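Local atomic coordinates of putative kinase (Chloroflexus aurantiacus, PDB entry 2RHM), a protein that is of unknown function but, with its P-loop nucleoside triphosphate hydrolase fold, is probably a kinase that binds a nucleotide and transfers phosphate. Residues B[106-117]-B[158-168]. Sequence-based numbering, arbitrary orientation.
Sequences PIQIRCVASGDV and LGGPLLTVDTT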
loop_
_atom_site.group_PDB
_atom_site.type_symbol
_atom_site.label_atom_id
_atom_site.label_comp_id
_atom_site.label_asym_id
_atom_site.label_seq_id
_atom_site.Cartn_x
_atom_site.Cartn_y
_atom_site.Cartn_z
ATOM N N PRO B 106 4.134 -13.588 13.316
ATOM C CA PRO B 106 3.132 -14.117 12.385
ATOM C C PRO B 106 1.966 -14.866 13.015
ATOM O O PRO B 106 2.141 -15.607 13.999
ATOM C CB PRO B 106 3.942 -15.078 11.519
ATOM C CG PRO B 106 4.957 -15.622 12.468
ATOM C CD PRO B 106 5.325 -14.462 13.386
ATOM N N ILE B 107 0.786 -14.651 12.439
ATOM C CA ILE B 107 -0.422 -15.393 12.768
ATOM C C ILE B 107 -0.997 -15.751 11.403
ATOM O O ILE B 107 -1.135 -14.877 10.562
ATOM C CB ILE B 107 -1.429 -14.551 13.543
ATOM C CG1 ILE B 107 -0.824 -14.087 14.882
ATOM C CG2 ILE B 107 -2.716 -15.378 13.786
ATOM C CD1 ILE B 107 -1.686 -13.073 15.615
ATOM N N GLN B 108 -1.317 -17.017 11.165
ATOM C CA GLN B 108 -1.719 -17.446 9.834
ATOM C C GLN B 108 -3.063 -18.155 9.820
ATOM O O GLN B 108 -3.350 -18.989 10.693
ATOM C CB GLN B 108 -0.639 -18.344 9.199
ATOM C CG GLN B 108 -0.881 -18.649 7.720
ATOM C CD GLN B 108 0.292 -19.372 7.025
ATOM O OE1 GLN B 108 0.244 -19.596 5.815
ATOM N NE2 GLN B 108 1.338 -19.722 7.780
ATOM N N ILE B 109 -3.907 -17.732 8.890
ATOM C CA ILE B 109 -5.207 -18.369 8.637
ATOM C C ILE B 109 -5.230 -18.873 7.199
ATOM O O ILE B 109 -4.983 -18.112 6.242
ATOM C CB ILE B 109 -6.388 -17.422 8.872
ATOM C CG1 ILE B 109 -6.333 -16.851 10.281
ATOM C CG2 ILE B 109 -7.709 -18.163 8.663
ATOM C CD1 ILE B 109 -7.397 -15.903 10.575
ATOM N N ARG B 110 -5.474 -20.171 7.058
ATOM C CA ARG B 110 -5.536 -20.807 5.763
ATOM C C ARG B 110 -6.978 -21.195 5.478
ATOM O O ARG B 110 -7.616 -21.869 6.275
ATOM C CB ARG B 110 -4.651 -22.046 5.684
ATOM C CG ARG B 110 -4.893 -22.791 4.387
ATOM C CD ARG B 110 -4.114 -24.046 4.270
ATOM N NE ARG B 110 -4.435 -25.018 5.311
ATOM C CZ ARG B 110 -4.068 -26.290 5.259
ATOM N NH1 ARG B 110 -3.394 -26.742 4.218
ATOM N NH2 ARG B 110 -4.389 -27.124 6.242
ATOM N N CYS B 111 -7.498 -20.733 4.347
ATOM C CA CYS B 111 -8.844 -21.084 3.945
ATOM C C CYS B 111 -8.798 -22.228 2.967
ATOM O O CYS B 111 -7.911 -22.279 2.136
ATOM C CB CYS B 111 -9.522 -19.892 3.284
ATOM S SG CYS B 111 -9.652 -18.488 4.375
ATOM N N VAL B 112 -9.764 -23.138 3.073
ATOM C CA VAL B 112 -9.847 -24.292 2.199
ATOM C C VAL B 112 -11.329 -24.542 1.879
ATOM O O VAL B 112 -12.207 -24.045 2.570
ATOM C CB VAL B 112 -9.216 -25.557 2.861
ATOM C CG1 VAL B 112 -7.721 -25.343 3.178
ATOM C CG2 VAL B 112 -9.979 -25.959 4.116
ATOM N N ALA B 113 -11.595 -25.262 0.799
ATOM C CA ALA B 113 -12.959 -25.700 0.481
ATOM C C ALA B 113 -12.916 -26.809 -0.539
ATOM O O ALA B 113 -11.904 -27.013 -1.211
ATOM C CB ALA B 113 -13.795 -24.570 -0.025
ATOM N N SER B 114 -14.045 -27.498 -0.682
ATOM C CA SER B 114 -14.123 -28.637 -1.587
ATOM C C SER B 114 -14.003 -28.167 -3.021
ATOM O O SER B 114 -14.383 -27.034 -3.352
ATOM C CB SER B 114 -15.423 -29.437 -1.373
ATOM O OG SER B 114 -16.561 -28.738 -1.850
ATOM N N GLY B 115 -13.430 -29.024 -3.861
ATOM C CA GLY B 115 -13.281 -28.729 -5.287
ATOM C C GLY B 115 -14.597 -28.358 -5.945
ATOM O O GLY B 115 -14.663 -27.392 -6.688
ATOM N N ASP B 116 -15.654 -29.114 -5.665
ATOM C CA ASP B 116 -16.971 -28.814 -6.221
ATOM C C ASP B 116 -17.447 -27.418 -5.841
ATOM O O ASP B 116 -17.939 -26.681 -6.682
ATOM C CB ASP B 116 -18.009 -29.839 -5.767
ATOM C CG ASP B 116 -17.858 -31.181 -6.462
ATOM O OD1 ASP B 116 -17.106 -31.282 -7.458
ATOM O OD2 ASP B 116 -18.515 -32.141 -6.007
ATOM N N VAL B 117 -17.304 -27.057 -4.571
ATOM C CA VAL B 117 -17.701 -25.729 -4.119
ATOM C C VAL B 117 -16.852 -24.641 -4.777
ATOM O O VAL B 117 -17.379 -23.624 -5.199
ATOM C CB VAL B 117 -17.671 -25.623 -2.569
ATOM C CG1 VAL B 117 -17.573 -24.177 -2.110
ATOM C CG2 VAL B 117 -18.914 -26.310 -2.003
ATOM N N LEU B 158 6.046 -20.211 8.563
ATOM C CA LEU B 158 6.512 -18.994 9.237
ATOM C C LEU B 158 6.712 -19.166 10.740
ATOM O O LEU B 158 7.305 -18.305 11.403
ATOM C CB LEU B 158 5.462 -17.895 9.035
ATOM C CG LEU B 158 5.120 -17.499 7.601
ATOM C CD1 LEU B 158 4.096 -16.400 7.611
ATOM C CD2 LEU B 158 6.366 -17.059 6.853
ATOM N N GLY B 159 6.246 -20.281 11.277
ATOM C CA GLY B 159 6.205 -20.431 12.697
ATOM C C GLY B 159 4.955 -19.693 13.127
ATOM O O GLY B 159 4.261 -19.060 12.326
ATOM N N GLY B 160 4.649 -19.776 14.394
ATOM C CA GLY B 160 3.475 -19.108 14.881
ATOM C C GLY B 160 2.236 -19.920 14.618
ATOM O O GLY B 160 2.271 -20.952 13.953
ATOM N N PRO B 161 1.128 -19.455 15.166
ATOM C CA PRO B 161 -0.122 -20.183 15.078
ATOM C C PRO B 161 -0.691 -20.229 13.667
ATOM O O PRO B 161 -0.456 -19.324 12.864
ATOM C CB PRO B 161 -1.055 -19.402 16.013
ATOM C CG PRO B 161 -0.450 -18.128 16.234
ATOM C CD PRO B 161 1.010 -18.221 15.957
ATOM N N LEU B 162 -1.407 -21.315 13.385
ATOM C CA LEU B 162 -2.090 -21.511 12.116
ATOM C C LEU B 162 -3.506 -22.018 12.381
ATOM O O LEU B 162 -3.701 -22.957 13.162
ATOM C CB LEU B 162 -1.339 -22.528 11.243
ATOM C CG LEU B 162 -2.017 -23.022 9.962
ATOM C CD1 LEU B 162 -2.137 -21.911 8.916
ATOM C CD2 LEU B 162 -1.270 -24.209 9.371
ATOM N N LEU B 163 -4.481 -21.383 11.755
ATOM C CA LEU B 163 -5.874 -21.829 11.819
ATOM C C LEU B 163 -6.276 -22.161 10.420
ATOM O O LEU B 163 -6.069 -21.344 9.540
ATOM C CB LEU B 163 -6.775 -20.700 12.309
ATOM C CG LEU B 163 -8.289 -20.992 12.345
ATOM C CD1 LEU B 163 -8.554 -22.032 13.380
ATOM C CD2 LEU B 163 -9.069 -19.712 12.625
ATOM N N THR B 164 -6.876 -23.330 10.208
ATOM C CA THR B 164 -7.466 -23.664 8.907
ATOM C C THR B 164 -8.971 -23.581 8.993
ATOM O O THR B 164 -9.596 -24.161 9.898
ATOM C CB THR B 164 -7.047 -25.026 8.389
ATOM O OG1 THR B 164 -5.651 -24.998 8.113
ATOM C CG2 THR B 164 -7.803 -25.381 7.108
ATOM N N VAL B 165 -9.535 -22.826 8.060
ATOM C CA VAL B 165 -10.962 -22.580 7.990
ATOM C C VAL B 165 -11.546 -23.181 6.697
ATOM O O VAL B 165 -11.246 -22.747 5.578
ATOM C CB VAL B 165 -11.254 -21.072 8.114
ATOM C CG1 VAL B 165 -12.751 -20.803 7.973
ATOM C CG2 VAL B 165 -10.719 -20.552 9.453
ATOM N N ASP B 166 -12.381 -24.202 6.863
ATOM C CA ASP B 166 -13.054 -24.846 5.743
ATOM C C ASP B 166 -14.387 -24.135 5.501
ATOM O O ASP B 166 -15.290 -24.149 6.351
ATOM C CB ASP B 166 -13.243 -26.347 6.023
ATOM C CG ASP B 166 -13.656 -27.141 4.779
ATOM O OD1 ASP B 166 -14.358 -26.607 3.885
ATOM O OD2 ASP B 166 -13.284 -28.335 4.709
ATOM N N THR B 167 -14.489 -23.490 4.343
ATOM C CA THR B 167 -15.677 -22.721 3.986
ATOM C C THR B 167 -16.618 -23.455 3.026
ATOM O O THR B 167 -17.481 -22.831 2.410
ATOM C CB THR B 167 -15.301 -21.385 3.334
ATOM O OG1 THR B 167 -14.661 -21.649 2.083
ATOM C CG2 THR B 167 -14.395 -20.572 4.250
ATOM N N THR B 168 -16.454 -24.766 2.900
ATOM C CA THR B 168 -17.315 -25.568 2.033
ATOM C C THR B 168 -18.790 -25.320 2.346
ATOM O O THR B 168 -19.616 -25.163 1.432
ATOM C CB THR B 168 -17.023 -27.057 2.218
ATOM O OG1 THR B 168 -15.666 -27.330 1.851
ATOM C CG2 THR B 168 -17.949 -27.903 1.355
HETATM O O HOH W 1 1.847 -19.406 10.958
#
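R110 takes hold of a single oxygen with two nitrogens: NE and NH2 both donate to T164 OG1, each at 3.1 Å, and the hydroxyl lies at the edge of the guanidinium, almost in its plane. The two side chains run side by side, and the bend in the arginine at chi3 (61°) turns this edge onto the threonine while NH1 reaches the carbonyl of I153. With an alanine here, T164 OG1 would probably lose both donors and the I153 carbonyl its side-chain partner. Beside this pair, V112 CG2 packs against T164 CG2 at 3.7 Å, and L162 runs alongside the extended chain of Q108, its CD1 3.7 Å from Q108 CG.

Strands 106-112 and 162-166 are parallel neighbours in the five-stranded 2-3-1-4-5 sheet of the P-loop NTPase fold, with 162-166 at its border. R110 N donates to L163 O, and V165 N returns a bond to R110 O at 2.8 Å. The opposite face carries I109 and V165, whose CG2 methyls meet at 3.9 Å; there I109 also packs on helices 18-29 and 175-187.

Where strand 162-166 begins, a water accepts from Q108 NE2 and lies within bonding distance of the G159 and P161 carbonyls, while Q108 OE1 accepts from L156 N. At the far end D166 OD1 accepts from T168 N, closing an Asx turn, and also from T168 OG1. With its proton given to D166, the T168 hydroxyl accepts from S114 N (3.0 Å), just where S114, the N-cap of helix 115-127, accepts from V117 N through OG.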